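Side-chain contacts in uncharacterized protein (Chaetomium thermophilum, PDB 3LPZ), which probably serves tail-anchored protein biogenesis as Get4 of the Get pathway, an alpha-solenoid adapted for several interactions, among them binding of Get5: residues L77-V82 with V118-D123; L262-K267 with F293-P298; A52-I57 with V82-Q87. One frame throughout, in Å; residues are numbered along the deposited sequence.

Contact 1: residues L77-V82 with V118-D123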
loop_
_atom_site.group_PDB
_atom_site.type_symbol
_atom_site.label_atom_id
_atom_site.label_comp_id
_atom_site.label_asym_id
_atom_site.label_seq_id
_atom_site.Cartn_x
_atom_site.Cartn_y
_atom_site.Cartn_z
ATOM N N LEU A 77 -8.681 20.818 -11.904
ATOM C CA LEU A 77 -10.123 20.534 -11.798
ATOM C C LEU A 77 -10.410 19.235 -11.038
ATOM O O LEU A 77 -11.408 19.147 -10.310
ATOM C CB LEU A 77 -10.790 20.491 -13.176
ATOM C CG LEU A 77 -11.627 21.701 -13.557
ATOM C CD1 LEU A 77 -11.031 23.021 -13.082
ATOM C CD2 LEU A 77 -11.953 21.708 -15.003
ATOM N N ALA A 78 -9.544 18.234 -11.226
ATOM C CA ALA A 78 -9.701 16.960 -10.507
ATOM C C ALA A 78 -9.513 17.177 -9.004
ATOM O O ALA A 78 -10.221 16.589 -8.196
ATOM C CB ALA A 78 -8.718 15.884 -11.045
ATOM N N VAL A 79 -8.550 18.016 -8.626
ATOM C CA VAL A 79 -8.368 18.377 -7.198
ATOM C C VAL A 79 -9.597 19.132 -6.668
ATOM O O VAL A 79 -10.058 18.880 -5.528
ATOM C CB VAL A 79 -7.029 19.189 -6.974
ATOM C CG1 VAL A 79 -6.904 19.731 -5.539
ATOM C CG2 VAL A 79 -5.810 18.293 -7.301
ATOM N N LEU A 80 -10.148 20.039 -7.486
ATOM C CA LEU A 80 -11.346 20.797 -7.096
ATOM C C LEU A 80 -12.530 19.840 -6.887
ATOM O O LEU A 80 -13.368 20.049 -6.027
ATOM C CB LEU A 80 -11.682 21.842 -8.173
ATOM C CG LEU A 80 -12.779 22.866 -7.874
ATOM C CD1 LEU A 80 -12.529 23.556 -6.528
ATOM C CD2 LEU A 80 -12.906 23.896 -9.025
ATOM N N LEU A 81 -12.574 18.777 -7.686
ATOM C CA LEU A 81 -13.622 17.790 -7.589
ATOM C C LEU A 81 -13.590 17.132 -6.203
ATOM O O LEU A 81 -14.636 16.939 -5.579
ATOM C CB LEU A 81 -13.463 16.729 -8.694
ATOM C CG LEU A 81 -14.369 15.479 -8.602
ATOM C CD1 LEU A 81 -15.865 15.888 -8.693
ATOM C CD2 LEU A 81 -13.990 14.414 -9.665
ATOM N N VAL A 82 -12.394 16.757 -5.745
ATOM C CA VAL A 82 -12.251 16.172 -4.407
ATOM C C VAL A 82 -12.690 17.199 -3.373
ATOM O O VAL A 82 -13.397 16.850 -2.432
ATOM C CB VAL A 82 -10.789 15.751 -4.072
ATOM C CG1 VAL A 82 -10.705 15.215 -2.623
ATOM C CG2 VAL A 82 -10.296 14.688 -5.054
ATOM N N VAL A 118 -3.669 12.517 -5.856
ATOM C CA VAL A 118 -3.674 11.233 -5.150
ATOM C C VAL A 118 -3.739 11.463 -3.650
ATOM O O VAL A 118 -4.532 10.820 -2.951
ATOM C CB VAL A 118 -2.469 10.310 -5.544
ATOM C CG1 VAL A 118 -2.243 9.175 -4.493
ATOM C CG2 VAL A 118 -2.705 9.717 -6.973
ATOM N N LYS A 119 -2.913 12.385 -3.159
ATOM C CA LYS A 119 -2.947 12.758 -1.757
ATOM C C LYS A 119 -4.339 13.232 -1.304
ATOM O O LYS A 119 -4.844 12.773 -0.267
ATOM C CB LYS A 119 -1.906 13.845 -1.493
ATOM C CG LYS A 119 -1.517 14.018 -0.055
ATOM C CD LYS A 119 -2.351 15.079 0.665
ATOM C CE LYS A 119 -1.739 15.394 2.043
ATOM N NZ LYS A 119 -2.802 15.501 3.101
ATOM N N GLU A 120 -4.950 14.135 -2.072
ATOM C CA GLU A 120 -6.253 14.687 -1.687
ATOM C C GLU A 120 -7.339 13.618 -1.679
ATOM O O GLU A 120 -8.134 13.549 -0.732
ATOM C CB GLU A 120 -6.662 15.868 -2.585
ATOM C CG GLU A 120 -5.710 17.096 -2.461
ATOM C CD GLU A 120 -5.724 17.764 -1.072
ATOM O OE1 GLU A 120 -6.699 17.627 -0.298
ATOM O OE2 GLU A 120 -4.737 18.436 -0.750
ATOM N N MET A 121 -7.367 12.813 -2.738
ATOM C CA MET A 121 -8.380 11.785 -2.954
ATOM C C MET A 121 -8.331 10.742 -1.799
ATOM O O MET A 121 -9.367 10.379 -1.214
ATOM C CB MET A 121 -8.096 11.133 -4.331
ATOM C CG MET A 121 -8.877 9.876 -4.684
ATOM S SD MET A 121 -8.223 9.031 -6.162
ATOM C CE MET A 121 -6.790 8.128 -5.554
ATOM N N ILE A 122 -7.121 10.280 -1.467
ATOM C CA ILE A 122 -6.949 9.325 -0.367
ATOM C C ILE A 122 -7.396 9.945 0.963
ATOM O O ILE A 122 -8.067 9.268 1.752
ATOM C CB ILE A 122 -5.494 8.817 -0.253
ATOM C CG1 ILE A 122 -5.105 7.958 -1.482
ATOM C CG2 ILE A 122 -5.248 8.033 1.104
ATOM C CD1 ILE A 122 -5.851 6.651 -1.614
ATOM N N ASP A 123 -7.034 11.212 1.192
ATOM C CA ASP A 123 -7.374 11.925 2.431
ATOM C C ASP A 123 -8.885 12.112 2.534
ATOM O O ASP A 123 -9.475 11.885 3.590
ATOM C CB ASP A 123 -6.667 13.295 2.527
ATOM C CG ASP A 123 -7.135 14.104 3.720
ATOM O OD1 ASP A 123 -6.624 13.880 4.842
ATOM O OD2 ASP A 123 -8.036 14.943 3.556
#

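Contact 2: residues L262-K267 with F293-P298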
loop_
_atom_site.group_PDB
_atom_site.type_symbol
_atom_site.label_atom_id
_atom_site.label_comp_id
_atom_site.label_asym_id
_atom_site.label_seq_id
_atom_site.Cartn_x
_atom_site.Cartn_y
_atom_site.Cartn_z
ATOM N N LEU A 262 6.494 -21.621 20.012
ATOM C CA LEU A 262 6.711 -21.756 18.577
ATOM C C LEU A 262 7.603 -20.641 18.040
ATOM O O LEU A 262 8.578 -20.905 17.332
ATOM C CB LEU A 262 5.374 -21.682 17.845
ATOM C CG LEU A 262 4.553 -22.937 17.601
ATOM C CD1 LEU A 262 3.062 -22.559 17.392
ATOM C CD2 LEU A 262 5.122 -23.687 16.407
ATOM N N PHE A 263 7.246 -19.400 18.386
ATOM C CA PHE A 263 7.954 -18.216 17.908
ATOM C C PHE A 263 9.381 -18.210 18.420
ATOM O O PHE A 263 10.316 -17.902 17.677
ATOM C CB PHE A 263 7.244 -16.918 18.323
ATOM C CG PHE A 263 7.881 -15.681 17.753
ATOM C CD1 PHE A 263 7.610 -15.282 16.446
ATOM C CD2 PHE A 263 8.796 -14.945 18.500
ATOM C CE1 PHE A 263 8.225 -14.145 15.908
ATOM C CE2 PHE A 263 9.424 -13.825 17.971
ATOM C CZ PHE A 263 9.130 -13.416 16.671
ATOM N N ARG A 264 9.537 -18.553 19.699
ATOM C CA ARG A 264 10.850 -18.554 20.327
ATOM C C ARG A 264 11.718 -19.632 19.679
ATOM O O ARG A 264 12.860 -19.375 19.338
ATOM C CB ARG A 264 10.740 -18.745 21.850
ATOM C CG ARG A 264 10.254 -17.503 22.576
ATOM C CD ARG A 264 10.420 -17.615 24.104
ATOM N NE ARG A 264 9.619 -16.595 24.773
ATOM C CZ ARG A 264 8.393 -16.800 25.256
ATOM N NH1 ARG A 264 7.833 -18.007 25.181
ATOM N NH2 ARG A 264 7.733 -15.801 25.831
ATOM N N GLN A 265 11.157 -20.818 19.463
ATOM C CA GLN A 265 11.930 -21.895 18.821
ATOM C C GLN A 265 12.370 -21.561 17.395
ATOM O O GLN A 265 13.470 -21.918 17.003
ATOM C CB GLN A 265 11.185 -23.223 18.851
ATOM C CG GLN A 265 12.020 -24.394 18.373
ATOM C CD GLN A 265 11.207 -25.656 18.238
ATOM O OE1 GLN A 265 10.007 -25.667 18.501
ATOM N NE2 GLN A 265 11.855 -26.730 17.820
ATOM N N LEU A 266 11.510 -20.877 16.637
ATOM C CA LEU A 266 11.835 -20.443 15.274
ATOM C C LEU A 266 12.993 -19.448 15.254
ATOM O O LEU A 266 13.933 -19.579 14.469
ATOM C CB LEU A 266 10.600 -19.790 14.645
ATOM C CG LEU A 266 10.072 -20.230 13.283
ATOM C CD1 LEU A 266 10.279 -21.699 12.967
ATOM C CD2 LEU A 266 8.596 -19.845 13.204
ATOM N N LYS A 267 12.897 -18.439 16.113
ATOM C CA LYS A 267 13.946 -17.438 16.291
ATOM C C LYS A 267 15.272 -18.065 16.703
ATOM O O LYS A 267 16.338 -17.666 16.239
ATOM C CB LYS A 267 13.501 -16.424 17.335
ATOM C CG LYS A 267 12.485 -15.410 16.798
ATOM C CD LYS A 267 13.142 -14.060 16.652
ATOM C CE LYS A 267 13.344 -13.445 18.039
ATOM N NZ LYS A 267 14.280 -12.294 18.039
ATOM N N PHE A 293 1.657 -13.477 19.381
ATOM C CA PHE A 293 2.182 -14.422 20.351
ATOM C C PHE A 293 2.167 -13.878 21.768
ATOM O O PHE A 293 2.576 -14.575 22.704
ATOM C CB PHE A 293 3.583 -14.886 19.945
ATOM C CG PHE A 293 3.621 -15.534 18.590
ATOM C CD1 PHE A 293 3.163 -16.839 18.415
ATOM C CD2 PHE A 293 4.086 -14.824 17.482
ATOM C CE1 PHE A 293 3.186 -17.433 17.151
ATOM C CE2 PHE A 293 4.107 -15.404 16.208
ATOM C CZ PHE A 293 3.659 -16.697 16.036
ATOM N N GLY A 294 1.687 -12.646 21.924
ATOM C CA GLY A 294 1.607 -12.013 23.241
ATOM C C GLY A 294 2.966 -11.746 23.886
ATOM O O GLY A 294 3.043 -11.548 25.091
ATOM N N ILE A 295 4.042 -11.749 23.099
ATOM C CA ILE A 295 5.389 -11.433 23.613
ATOM C C ILE A 295 5.619 -9.919 23.581
ATOM O O ILE A 295 5.713 -9.316 22.503
ATOM C CB ILE A 295 6.483 -12.176 22.827
ATOM C CG1 ILE A 295 6.252 -13.683 22.890
ATOM C CG2 ILE A 295 7.871 -11.820 23.344
ATOM C CD1 ILE A 295 6.979 -14.488 21.795
ATOM N N GLN A 296 5.708 -9.310 24.765
ATOM C CA GLN A 296 5.841 -7.850 24.889
ATOM C C GLN A 296 7.148 -7.375 24.265
ATOM O O GLN A 296 8.179 -8.047 24.392
ATOM C CB GLN A 296 5.764 -7.398 26.361
ATOM C CG GLN A 296 4.529 -7.909 27.149
ATOM C CD GLN A 296 3.204 -7.174 26.839
ATOM O OE1 GLN A 296 2.381 -6.967 27.740
ATOM N NE2 GLN A 296 2.985 -6.811 25.573
ATOM N N ARG A 297 7.097 -6.239 23.579
ATOM C CA ARG A 297 8.291 -5.652 22.970
ATOM C C ARG A 297 9.297 -5.222 24.026
ATOM O O ARG A 297 8.928 -4.523 24.975
ATOM C CB ARG A 297 7.922 -4.446 22.117
ATOM C CG ARG A 297 7.032 -4.787 20.954
ATOM C CD ARG A 297 6.476 -3.551 20.330
ATOM N NE ARG A 297 7.524 -2.737 19.724
ATOM C CZ ARG A 297 7.316 -1.547 19.177
ATOM N NH1 ARG A 297 6.090 -1.025 19.162
ATOM N NH2 ARG A 297 8.328 -0.878 18.645
ATOM N N PRO A 298 10.570 -5.634 23.869
ATOM C CA PRO A 298 11.615 -5.171 24.797
ATOM C C PRO A 298 11.740 -3.654 24.757
ATOM O O PRO A 298 11.412 -3.037 23.740
ATOM C CB PRO A 298 12.889 -5.830 24.258
ATOM C CG PRO A 298 12.394 -7.013 23.460
ATOM C CD PRO A 298 11.116 -6.541 22.840
#

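Contact 3: residues A52-I57 with V82-Q87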
loop_
_atom_site.group_PDB
_atom_site.type_symbol
_atom_site.label_atom_id
_atom_site.label_comp_id
_atom_site.label_asym_id
_atom_site.label_seq_id
_atom_site.Cartn_x
_atom_site.Cartn_y
_atom_site.Cartn_z
ATOM N N ALA A 52 -24.524 17.897 -6.833
ATOM C CA ALA A 52 -24.555 16.893 -7.890
ATOM C C ALA A 52 -24.183 17.510 -9.248
ATOM O O ALA A 52 -23.489 16.888 -10.040
ATOM C CB ALA A 52 -25.912 16.190 -7.950
ATOM N N ALA A 53 -24.655 18.730 -9.491
ATOM C CA ALA A 53 -24.308 19.475 -10.696
ATOM C C ALA A 53 -22.824 19.848 -10.709
ATOM O O ALA A 53 -22.136 19.626 -11.701
ATOM C CB ALA A 53 -25.183 20.730 -10.818
ATOM N N ALA A 54 -22.336 20.416 -9.607
ATOM C CA ALA A 54 -20.948 20.828 -9.548
ATOM C C ALA A 54 -20.037 19.629 -9.835
ATOM O O ALA A 54 -19.069 19.756 -10.578
ATOM C CB ALA A 54 -20.617 21.421 -8.184
ATOM N N VAL A 55 -20.348 18.484 -9.216
ATOM C CA VAL A 55 -19.574 17.265 -9.379
ATOM C C VAL A 55 -19.580 16.769 -10.827
ATOM O O VAL A 55 -18.523 16.404 -11.358
ATOM C CB VAL A 55 -20.060 16.129 -8.395
ATOM C CG1 VAL A 55 -19.585 14.724 -8.865
ATOM C CG2 VAL A 55 -19.579 16.404 -6.984
ATOM N N ASP A 56 -20.753 16.728 -11.460
ATOM C CA ASP A 56 -20.840 16.205 -12.832
ATOM C C ASP A 56 -20.029 17.115 -13.755
ATOM O O ASP A 56 -19.276 16.632 -14.595
ATOM C CB ASP A 56 -22.288 16.118 -13.330
ATOM C CG ASP A 56 -23.061 14.938 -12.743
ATOM O OD1 ASP A 56 -22.463 14.005 -12.174
ATOM O OD2 ASP A 56 -24.299 14.953 -12.844
ATOM N N ILE A 57 -20.171 18.428 -13.575
ATOM C CA ILE A 57 -19.411 19.400 -14.368
ATOM C C ILE A 57 -17.894 19.236 -14.199
ATOM O O ILE A 57 -17.165 19.100 -15.189
ATOM C CB ILE A 57 -19.836 20.854 -14.052
ATOM C CG1 ILE A 57 -21.284 21.072 -14.532
ATOM C CG2 ILE A 57 -18.869 21.868 -14.719
ATOM C CD1 ILE A 57 -21.958 22.278 -13.919
ATOM N N VAL A 82 -12.394 16.757 -5.745
ATOM C CA VAL A 82 -12.251 16.172 -4.407
ATOM C C VAL A 82 -12.690 17.199 -3.373
ATOM O O VAL A 82 -13.397 16.850 -2.432
ATOM C CB VAL A 82 -10.789 15.751 -4.072
ATOM C CG1 VAL A 82 -10.705 15.215 -2.623
ATOM C CG2 VAL A 82 -10.296 14.688 -5.054
ATOM N N ASP A 83 -12.271 18.461 -3.495
ATOM C CA ASP A 83 -12.663 19.455 -2.498
ATOM C C ASP A 83 -14.187 19.664 -2.503
ATOM O O ASP A 83 -14.800 19.977 -1.477
ATOM C CB ASP A 83 -11.878 20.755 -2.704
ATOM C CG ASP A 83 -10.489 20.689 -2.075
ATOM O OD1 ASP A 83 -10.371 20.537 -0.827
ATOM O OD2 ASP A 83 -9.502 20.780 -2.819
ATOM N N THR A 84 -14.791 19.472 -3.678
ATOM C CA THR A 84 -16.228 19.583 -3.819
ATOM C C THR A 84 -16.911 18.443 -3.067
ATOM O O THR A 84 -17.913 18.684 -2.406
ATOM C CB THR A 84 -16.643 19.624 -5.307
ATOM O OG1 THR A 84 -16.055 20.795 -5.908
ATOM C CG2 THR A 84 -18.168 19.699 -5.465
ATOM N N PHE A 85 -16.370 17.221 -3.158
ATOM C CA PHE A 85 -16.916 16.065 -2.410
ATOM C C PHE A 85 -16.854 16.352 -0.904
ATOM O O PHE A 85 -17.792 16.080 -0.161
ATOM C CB PHE A 85 -16.137 14.771 -2.722
ATOM C CG PHE A 85 -16.511 14.090 -4.046
ATOM C CD1 PHE A 85 -17.797 14.155 -4.572
ATOM C CD2 PHE A 85 -15.571 13.326 -4.727
ATOM C CE1 PHE A 85 -18.129 13.495 -5.790
ATOM C CE2 PHE A 85 -15.896 12.669 -5.944
ATOM C CZ PHE A 85 -17.178 12.752 -6.459
ATOM N N ARG A 86 -15.730 16.874 -0.450
ATOM C CA ARG A 86 -15.601 17.306 0.951
ATOM C C ARG A 86 -16.648 18.295 1.411
ATOM O O ARG A 86 -17.267 18.097 2.457
ATOM C CB ARG A 86 -14.274 17.991 1.160
ATOM C CG ARG A 86 -13.152 17.102 1.107
ATOM C CD ARG A 86 -11.961 17.854 1.652
ATOM N NE ARG A 86 -10.808 16.982 1.656
ATOM C CZ ARG A 86 -9.829 17.038 0.770
ATOM N NH1 ARG A 86 -9.847 17.962 -0.212
ATOM N NH2 ARG A 86 -8.828 16.187 0.887
ATOM N N GLN A 87 -16.808 19.379 0.645
ATOM C CA GLN A 87 -17.766 20.436 0.960
ATOM C C GLN A 87 -19.211 19.940 0.935
ATOM O O GLN A 87 -20.044 20.394 1.705
ATOM C CB GLN A 87 -17.637 21.582 -0.040
ATOM C CG GLN A 87 -16.416 22.409 0.155
ATOM C CD GLN A 87 -16.512 23.687 -0.636
ATOM O OE1 GLN A 87 -16.717 24.759 -0.064
ATOM N NE2 GLN A 87 -16.425 23.585 -1.961
#

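Contact 1: residues L77-V82 with V118-D123
Val82 and Met121 mark the closest backbone approach of segments 77-82 and 118-123, with Val82 CA 6.0 Å from Met121 CA. Both segments are helical throughout. Their axes run in nearly the same direction, 15° apart, and come within 9.4 Å of each other. No hydrogen bond crosses between them, and the buried surface is a modest 161 Å².

Val82 carries the contact. Its CB is directed toward the other helix, and its two methyls divide the work. CG1 lies anti to the backbone N (chi1 177°), and this turns it to the main chain of Glu120. There Val82 CG1 is 3.6 Å from Glu120 O, and it also touches Glu120 CB at 4.1 Å. The second methyl rests on the next residue, with Val82 CG2 4.1 Å from Met121 CA. A branched side chain thus sits against helix backbone, not only against other side chains.

This side-by-side packing of parallel helices fits an alpha-solenoid. Helices 71-88 and 112-128 are separated in the chain by helix 94-104, whose Leu100 touches Leu81, Val82 and Met121. The end of Met121 leads away from Val82, to Leu138 and Val142 of helix 136-148.

One turn before Val82, Val79 makes a lighter contact. Its CG1 meets Glu120 CG at 4.2 Å, so the aliphatic part of the glutamate faces the valine. The Glu120 chain then bends at chi2 (-65°), and its carboxylate is held by charge: OE2 forms a salt bridge with Arg116, and OE1 forms one with Arg86. Two arginines around this carboxylate are likely to favour its ionised form.

Contact 2: residues L262-K267 with F293-P298
Phe263 and Phe293 are the residues whose backbones come nearest, CA to CA 7.3 Å, where helical segment 262-267 faces segment 293-298, the end of helix 282-293 and the loop after it. No hydrogen bond joins the two segments. The contact is made by side chains and buries 236 Å².

Phe263 is the central group. Its CB stands over the middle of the Phe293 ring, 3.8 Å from the ring centroid and only 9° off the ring normal. This is a CH-pi contact on one face of Phe293. The ring of Phe263 then continues past that of Phe293. Phe263 CD1 lies 3.5 Å from Phe293 CE2, and the ring centroids are 5.1 Å apart. The planes meet at 34°, an oblique pair.

Ile295 meets the same side of the Phe263 ring plane, but at the CD2 part of the ring. Phe263 CD2 is 3.8 Å from Ile295 CD1, and the methyl approaches the ring obliquely. Ile295 thus fills a place between Phe263 and Arg264. Ile295 CG1 lies anti to its carbonyl carbon (chi1 -58°), which directs CG1 to the helix, with CD1 extended beyond it. The Arg264 chain is extended from CG to NE and brings its guanidinium to the isoleucine. Arg264 NH2 is 3.9 Å from Ile295 CG1, and Ile295 CD1 lies over one guanidinium face, toward the rim. Arg264 is exposed, so this edge of the contact borders solvent.

Phe263 also packs on Leu251 and Ala289, and the backbone of Ile295 is hydrogen-bonded to that of Ala289. Gly294 breaks helix 282-293 with a positive phi, which favours glycine. A glycine of positive phi is a common helix terminator; here it is followed by Ile295 turned onto helix 260-269, within the alpha-solenoid fold.

Contact 3: residues A52-I57 with V82-Q87
Val55 has CG1 anti to its backbone N (chi1 161°), and Phe85 has CG anti to its carbonyl carbon (chi1 -79°). These torsions bring both valine methyls up to one corner of the phenyl ring. Phe85 CE1 lies 3.5 Å from Val55 CG2 and 3.6 Å from Val55 CG1. The approach to the ring is oblique, and the two side chains cross at about a right angle.

Thr84 adds its methyl. Thr84 CG2 is 3.9 Å from Val55 CG2 and 4.0 Å from Ala54 CB. Its hydroxyl does other work, in a hydrogen bond between OG1 and Leu80 O on its own helix. An alanine in place of Val55 would lack both methyls and is likely to leave a gap beside Phe85 CE1 and less apolar contact for Thr84 CG2.

The helices run antiparallel at 167°, with their axes 9.9 Å apart, as expected of consecutive helices in an alpha-solenoid. Around them, helix 28-47 packs on Ala54 through Ser46. Helix 94-104 meets Val55 through Lys99 and Phe85 through Ser96. Trp124 of helix 112-128 brings its ring to that of Phe85.

How the contacts relate
From the N terminus, contact 3 opens first, at 52-57. Contact 1 opens at 77-82, before contact 3 closes at 82-87, and closes at 118-123. The two loops therefore cross. They share Val82 and both use helix 71-88, which is tied back to helix 51-67 and forward to helix 112-128. Their centres are 11 Å apart, and Arg86 of contact 3, already paired with Glu120, also forms a salt bridge with Asp123 (Arg86 NH2 to Asp123 OD2, 3.0 Å). Contact 2 follows much later and closes its own loop. It lies on the opposite side of the chain's centre from the other two and ties helix 260-269 to the end of helix 282-293 and the loop after it.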